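Local coordinates for transcriptional regulator, LRP/AsnC family (Neisseria meningitidis, PDB 2P5V), which probably binds specific DNA sequences as a transcriptional regulator of the Lrp/AsnC family, and binds calcium ions, at residues 9-14 against 42-47; 17-22 against 28-33. All coordinates share one frame; numbering follows the deposited sequence.

Contact 1 (9-14 against 42-47)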
loop_
_atom_site.group_PDB
_atom_site.type_symbol
_atom_site.label_atom_id
_atom_site.label_comp_id
_atom_site.label_asym_id
_atom_site.label_seq_id
_atom_site.Cartn_x
_atom_site.Cartn_y
_atom_site.Cartn_z
ATOM N N ASP G 9 -37.688 19.004 -21.206
ATOM C CA ASP G 9 -37.971 18.323 -22.464
ATOM C C ASP G 9 -36.773 18.477 -23.392
ATOM O O ASP G 9 -35.778 19.099 -23.018
ATOM C CB ASP G 9 -39.239 18.896 -23.109
ATOM C CG ASP G 9 -39.150 20.391 -23.354
ATOM O OD1 ASP G 9 -38.086 20.869 -23.813
ATOM O OD2 ASP G 9 -40.150 21.086 -23.078
ATOM N N LYS G 10 -36.889 17.928 -24.602
ATOM C CA LYS G 10 -35.782 17.882 -25.564
ATOM C C LYS G 10 -35.179 19.249 -25.918
ATOM O O LYS G 10 -33.980 19.337 -26.208
ATOM C CB LYS G 10 -36.221 17.160 -26.845
ATOM C CG LYS G 10 -35.083 16.881 -27.824
ATOM C CD LYS G 10 -35.480 15.884 -28.911
ATOM C CE LYS G 10 -36.522 16.451 -29.865
ATOM N NZ LYS G 10 -36.823 15.508 -30.984
ATOM N N THR G 11 -35.993 20.309 -25.897
ATOM C CA THR G 11 -35.493 21.643 -26.256
ATOM C C THR G 11 -34.827 22.342 -25.060
ATOM O O THR G 11 -33.923 23.163 -25.242
ATOM C CB THR G 11 -36.584 22.545 -26.913
ATOM O OG1 THR G 11 -37.283 23.290 -25.913
ATOM C CG2 THR G 11 -37.563 21.713 -27.740
ATOM N N ASP G 12 -35.262 22.008 -23.846
ATOM C CA ASP G 12 -34.576 22.455 -22.630
ATOM C C ASP G 12 -33.190 21.801 -22.515
ATOM O O ASP G 12 -32.226 22.439 -22.067
ATOM C CB ASP G 12 -35.418 22.149 -21.384
ATOM C CG ASP G 12 -36.668 23.009 -21.296
ATOM O OD1 ASP G 12 -36.542 24.254 -21.274
ATOM O OD2 ASP G 12 -37.781 22.439 -21.246
ATOM N N ILE G 13 -33.090 20.536 -22.928
ATOM C CA ILE G 13 -31.789 19.862 -23.014
ATOM C C ILE G 13 -30.879 20.618 -23.979
ATOM O O ILE G 13 -29.750 20.966 -23.630
ATOM C CB ILE G 13 -31.907 18.388 -23.494
ATOM C CG1 ILE G 13 -32.704 17.534 -22.498
ATOM C CG2 ILE G 13 -30.522 17.778 -23.711
ATOM C CD1 ILE G 13 -32.136 17.519 -21.096
ATOM N N LYS G 14 -31.387 20.872 -25.182
ATOM C CA LYS G 14 -30.646 21.589 -26.223
ATOM C C LYS G 14 -30.077 22.920 -25.726
ATOM O O LYS G 14 -28.921 23.240 -25.992
ATOM C CB LYS G 14 -31.551 21.833 -27.437
ATOM C CG LYS G 14 -30.880 22.530 -28.620
ATOM C CD LYS G 14 -29.818 21.655 -29.270
ATOM C CE LYS G 14 -29.396 22.207 -30.627
ATOM N NZ LYS G 14 -28.830 21.151 -31.512
ATOM N N LEU G 42 -36.277 32.822 -23.599
ATOM C CA LEU G 42 -35.898 33.551 -22.387
ATOM C C LEU G 42 -36.670 33.041 -21.171
ATOM O O LEU G 42 -36.120 32.966 -20.071
ATOM C CB LEU G 42 -36.167 35.051 -22.569
ATOM C CG LEU G 42 -35.564 36.023 -21.554
ATOM C CD1 LEU G 42 -34.060 36.149 -21.770
ATOM C CD2 LEU G 42 -36.242 37.379 -21.660
ATOM N N ARG G 43 -37.945 32.705 -21.367
ATOM C CA ARG G 43 -38.759 32.157 -20.285
ATOM C C ARG G 43 -38.217 30.801 -19.845
ATOM O O ARG G 43 -38.094 30.539 -18.646
ATOM C CB ARG G 43 -40.233 32.025 -20.696
ATOM C CG ARG G 43 -41.124 31.401 -19.612
ATOM C CD ARG G 43 -42.605 31.435 -19.962
ATOM N NE ARG G 43 -42.955 30.534 -21.067
ATOM C CZ ARG G 43 -43.335 30.911 -22.292
ATOM N NH1 ARG G 43 -43.426 32.199 -22.629
ATOM N NH2 ARG G 43 -43.630 29.984 -23.199
ATOM N N ARG G 44 -37.890 29.954 -20.821
ATOM C CA ARG G 44 -37.385 28.612 -20.545
ATOM C C ARG G 44 -36.055 28.662 -19.798
ATOM O O ARG G 44 -35.859 27.929 -18.836
ATOM C CB ARG G 44 -37.209 27.819 -21.835
ATOM C CG ARG G 44 -38.490 27.574 -22.599
ATOM C CD ARG G 44 -38.210 26.997 -23.975
ATOM N NE ARG G 44 -38.339 25.545 -23.981
ATOM C CZ ARG G 44 -39.491 24.886 -24.083
ATOM N NH1 ARG G 44 -40.646 25.534 -24.192
ATOM N NH2 ARG G 44 -39.493 23.564 -24.075
ATOM N N LEU G 45 -35.150 29.524 -20.248
ATOM C CA LEU G 45 -33.858 29.706 -19.581
ATOM C C LEU G 45 -34.027 30.188 -18.136
ATOM O O LEU G 45 -33.348 29.704 -17.226
ATOM C CB LEU G 45 -32.997 30.701 -20.360
ATOM C CG LEU G 45 -31.605 30.982 -19.803
ATOM C CD1 LEU G 45 -30.845 29.677 -19.616
ATOM C CD2 LEU G 45 -30.849 31.935 -20.713
ATOM N N LYS G 46 -34.928 31.146 -17.941
ATOM C CA LYS G 46 -35.260 31.657 -16.610
ATOM C C LYS G 46 -35.675 30.535 -15.655
ATOM O O LYS G 46 -35.259 30.517 -14.501
ATOM C CB LYS G 46 -36.400 32.676 -16.704
ATOM C CG LYS G 46 -36.400 33.706 -15.587
ATOM C CD LYS G 46 -35.578 34.942 -15.951
ATOM C CE LYS G 46 -36.318 35.837 -16.942
ATOM N NZ LYS G 46 -35.714 37.192 -17.027
ATOM N N GLN G 47 -36.510 29.616 -16.140
ATOM C CA GLN G 47 -36.947 28.458 -15.355
ATOM C C GLN G 47 -35.751 27.591 -14.954
ATOM O O GLN G 47 -35.663 27.115 -13.818
ATOM C CB GLN G 47 -37.961 27.615 -16.144
ATOM C CG GLN G 47 -39.322 28.301 -16.359
ATOM C CD GLN G 47 -40.126 27.728 -17.531
ATOM O OE1 GLN G 47 -39.666 26.839 -18.252
ATOM N NE2 GLN G 47 -41.336 28.249 -17.725
#
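In the winged helix-turn-helix region, the N-terminal end of helix 10-21 is tied to helix 38-50 by a salt-bridge network in which Arg44 reaches Asp9 and Asp12, with Thr11 close by. Asp9 occupies the N-cap position and forms a capping box with Asp12. Asp9 OD1 accepts from Asp12 N at 3.0 Å, nearly along the C-O axis, and takes a weak bond from Thr11 N, while the reciprocal bond from Asp9 N to Asp12 OD2 is long and weak. Asp9 CG sits between its own backbone N and carbonyl carbon (chi1 57°), which folds the carboxylate back over the first turn. OD1 serves chiefly the helix end, while OD2 makes the closer approach to the arginine: Asp9 OD2 lies 2.8 Å from Arg44 NH2, at the edge of the guanidinium and near its plane, the two flat groups being 26° apart. Asp12 is bound differently. Its carboxylate is almost parallel to the guanidinium but displaced from it, so Asp12 OD2, 3.5 Å from Arg44 NH2, sits well out of the guanidinium plane and contributes charge attraction without an N-H directed at it. Thr11 OG1 approaches obliquely, 2.9 Å from Arg44 NH2. The arginine chain bends at chi3 (97°) to bring NH2 among these oxygens. Asp9 OD1 and Asp12 OD2, both acceptors, are only 3.0 Å apart, a closeness that the positive charge of Arg44 and the helix N-terminus probably help to offset. Arg44 also touches Ile15, one turn further along helix 10-21, and Leu36 in the loop before its own helix. The next residue, Leu45, starts off away from segment 9-14 and packs on Leu19 of helix 10-21 and Leu30 of helix 27-33.

Contact 2 (17-22 against 28-33)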
loop_
_atom_site.group_PDB
_atom_site.type_symbol
_atom_site.label_atom_id
_atom_site.label_comp_id
_atom_site.label_asym_id
_atom_site.label_seq_id
_atom_site.Cartn_x
_atom_site.Cartn_y
_atom_site.Cartn_z
ATOM N N GLN G 17 -27.155 22.243 -23.330
ATOM C CA GLN G 17 -25.987 21.826 -24.095
ATOM C C GLN G 17 -25.315 23.024 -24.756
ATOM O O GLN G 17 -24.090 23.145 -24.724
ATOM C CB GLN G 17 -26.375 20.803 -25.155
ATOM C CG GLN G 17 -26.836 19.464 -24.589
ATOM C CD GLN G 17 -27.417 18.551 -25.655
ATOM O OE1 GLN G 17 -27.606 18.954 -26.802
ATOM N NE2 GLN G 17 -27.703 17.314 -25.277
ATOM N N VAL G 18 -26.121 23.903 -25.350
ATOM C CA VAL G 18 -25.595 25.086 -26.031
ATOM C C VAL G 18 -24.849 25.989 -25.052
ATOM O O VAL G 18 -23.719 26.400 -25.316
ATOM C CB VAL G 18 -26.717 25.905 -26.721
ATOM C CG1 VAL G 18 -26.235 27.311 -27.064
ATOM C CG2 VAL G 18 -27.213 25.190 -27.973
ATOM N N LEU G 19 -25.488 26.292 -23.928
ATOM C CA LEU G 19 -24.918 27.212 -22.941
ATOM C C LEU G 19 -23.686 26.652 -22.214
ATOM O O LEU G 19 -22.809 27.418 -21.800
ATOM C CB LEU G 19 -25.981 27.613 -21.912
ATOM C CG LEU G 19 -27.084 28.546 -22.411
ATOM C CD1 LEU G 19 -28.155 28.688 -21.335
ATOM C CD2 LEU G 19 -26.517 29.910 -22.815
ATOM N N GLN G 20 -23.631 25.330 -22.041
ATOM C CA GLN G 20 -22.473 24.695 -21.417
ATOM C C GLN G 20 -21.213 24.925 -22.242
ATOM O O GLN G 20 -20.136 25.136 -21.687
ATOM C CB GLN G 20 -22.698 23.196 -21.203
ATOM C CG GLN G 20 -23.439 22.874 -19.915
ATOM C CD GLN G 20 -23.363 21.413 -19.534
ATOM O OE1 GLN G 20 -23.109 21.080 -18.375
ATOM N NE2 GLN G 20 -23.570 20.530 -20.506
ATOM N N GLU G 21 -21.364 24.895 -23.563
ATOM C CA GLU G 21 -20.259 25.141 -24.485
ATOM C C GLU G 21 -20.026 26.622 -24.762
ATOM O O GLU G 21 -18.886 27.046 -24.914
ATOM C CB GLU G 21 -20.487 24.386 -25.797
ATOM C CG GLU G 21 -20.270 22.888 -25.674
ATOM C CD GLU G 21 -18.861 22.545 -25.210
ATOM O OE1 GLU G 21 -17.889 22.923 -25.897
ATOM O OE2 GLU G 21 -18.724 21.905 -24.148
ATOM N N ASN G 22 -21.103 27.402 -24.827
ATOM C CA ASN G 22 -21.032 28.824 -25.169
ATOM C C ASN G 22 -21.848 29.640 -24.171
ATOM O O ASN G 22 -22.985 30.041 -24.446
ATOM C CB ASN G 22 -21.554 29.070 -26.593
ATOM C CG ASN G 22 -21.103 28.008 -27.582
ATOM O OD1 ASN G 22 -20.041 28.120 -28.197
ATOM N ND2 ASN G 22 -21.924 26.973 -27.747
ATOM N N VAL G 28 -30.968 36.309 -28.160
ATOM C CA VAL G 28 -31.197 36.201 -29.606
ATOM C C VAL G 28 -30.307 35.142 -30.257
ATOM O O VAL G 28 -30.753 34.416 -31.145
ATOM C CB VAL G 28 -30.992 37.552 -30.337
ATOM C CG1 VAL G 28 -32.100 38.530 -29.974
ATOM C CG2 VAL G 28 -29.616 38.139 -30.030
ATOM N N GLU G 29 -29.057 35.053 -29.809
ATOM C CA GLU G 29 -28.133 34.030 -30.295
ATOM C C GLU G 29 -28.589 32.647 -29.853
ATOM O O GLU G 29 -28.761 31.748 -30.678
ATOM C CB GLU G 29 -26.719 34.313 -29.790
ATOM C CG GLU G 29 -26.071 35.523 -30.464
ATOM C CD GLU G 29 -24.816 36.011 -29.750
ATOM O OE1 GLU G 29 -24.225 35.240 -28.964
ATOM O OE2 GLU G 29 -24.418 37.172 -29.980
ATOM N N LEU G 30 -28.799 32.500 -28.545
ATOM C CA LEU G 30 -29.262 31.245 -27.937
ATOM C C LEU G 30 -30.544 30.728 -28.588
ATOM O O LEU G 30 -30.638 29.545 -28.929
ATOM C CB LEU G 30 -29.483 31.445 -26.427
ATOM C CG LEU G 30 -30.105 30.299 -25.620
ATOM C CD1 LEU G 30 -29.227 29.066 -25.673
ATOM C CD2 LEU G 30 -30.345 30.731 -24.178
ATOM N N SER G 31 -31.519 31.620 -28.756
ATOM C CA SER G 31 -32.793 31.284 -29.395
ATOM C C SER G 31 -32.608 30.804 -30.837
ATOM O O SER G 31 -33.327 29.915 -31.291
ATOM C CB SER G 31 -33.738 32.492 -29.364
ATOM O OG SER G 31 -33.295 33.523 -30.231
ATOM N N GLU G 32 -31.637 31.391 -31.538
ATOM C CA GLU G 32 -31.351 31.045 -32.935
ATOM C C GLU G 32 -30.741 29.641 -33.081
ATOM O O GLU G 32 -30.905 29.003 -34.123
ATOM C CB GLU G 32 -30.418 32.103 -33.551
ATOM C CG GLU G 32 -30.263 32.052 -35.073
ATOM C CD GLU G 32 -31.462 32.625 -35.833
ATOM O OE1 GLU G 32 -32.575 32.688 -35.266
ATOM O OE2 GLU G 32 -31.287 33.012 -37.011
ATOM N N ARG G 33 -30.057 29.158 -32.043
ATOM C CA ARG G 33 -29.438 27.825 -32.080
ATOM C C ARG G 33 -30.372 26.731 -31.561
ATOM O O ARG G 33 -30.072 25.548 -31.698
ATOM C CB ARG G 33 -28.125 27.793 -31.283
ATOM C CG ARG G 33 -27.314 29.080 -31.329
ATOM C CD ARG G 33 -25.817 28.839 -31.502
ATOM N NE ARG G 33 -25.067 30.094 -31.404
ATOM C CZ ARG G 33 -25.077 31.071 -32.317
ATOM N NH1 ARG G 33 -25.796 30.972 -33.436
ATOM N NH2 ARG G 33 -24.358 32.171 -32.110
#
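Leu30 of helix 27-33 puts its two methyl groups against Val18 and Leu19 of helix 10-21, and the two neighbours meet it at different angles. Val18 comes at a slant, with CG1 3.7 Å from Leu30 CD1; a chi1 of 163° places this branch on Leu30 and turns the other, CG2, to the aliphatic base of Arg33, 4.3 Å from Arg33 CB, at the outer margin of the contact. Leu19 crosses Leu30 at about a right angle. Its CG is 3.9 Å from Leu30 CD1, and Leu19 CD2 touches both methyls of the other fork, 4.0 Å from Leu30 CD1 and 4.1 Å from Leu30 CD2, while Leu19 CD1 meets Leu30 CD2 alone. The short helical segments run at 132° to one another with axes 10.8 Å apart, a separation bridged by these branched side chains. At the end of helix 10-21, Val18 O is gripped twice by Asn22, through its backbone N and through ND2 at 3.1 Å. Cys41 and Leu45 of helix 38-50 extend the apolar surface around Leu30, and Arg24 of the second subunit packs on Leu19. Helices 27-33 and 38-50 are the consecutive pair of the helix-turn-helix unit, and helix 10-21 thus packs on the first of them by dispersion and burial of hydrocarbon, with no polar bond between the two segments.

Both contacts use helix 10-21 in the winged helix-turn-helix region: contact 1 joins its start to helix 38-50, and contact 2 joins its last turns to helix 27-33. Their centres are about 11 Å apart. Contact 1 is polar and partly exposed, with Asp12 its one buried member, and the charges of one arginine and two aspartates meet there at a helix end; contact 2 is apolar, with two buried leucines at its heart and an exposed arginine at its margin. Leu45, adjacent to Arg44 in sequence, carries the apolar side of helix 38-50 into contact 2, so all three helices share one hydrophobic core.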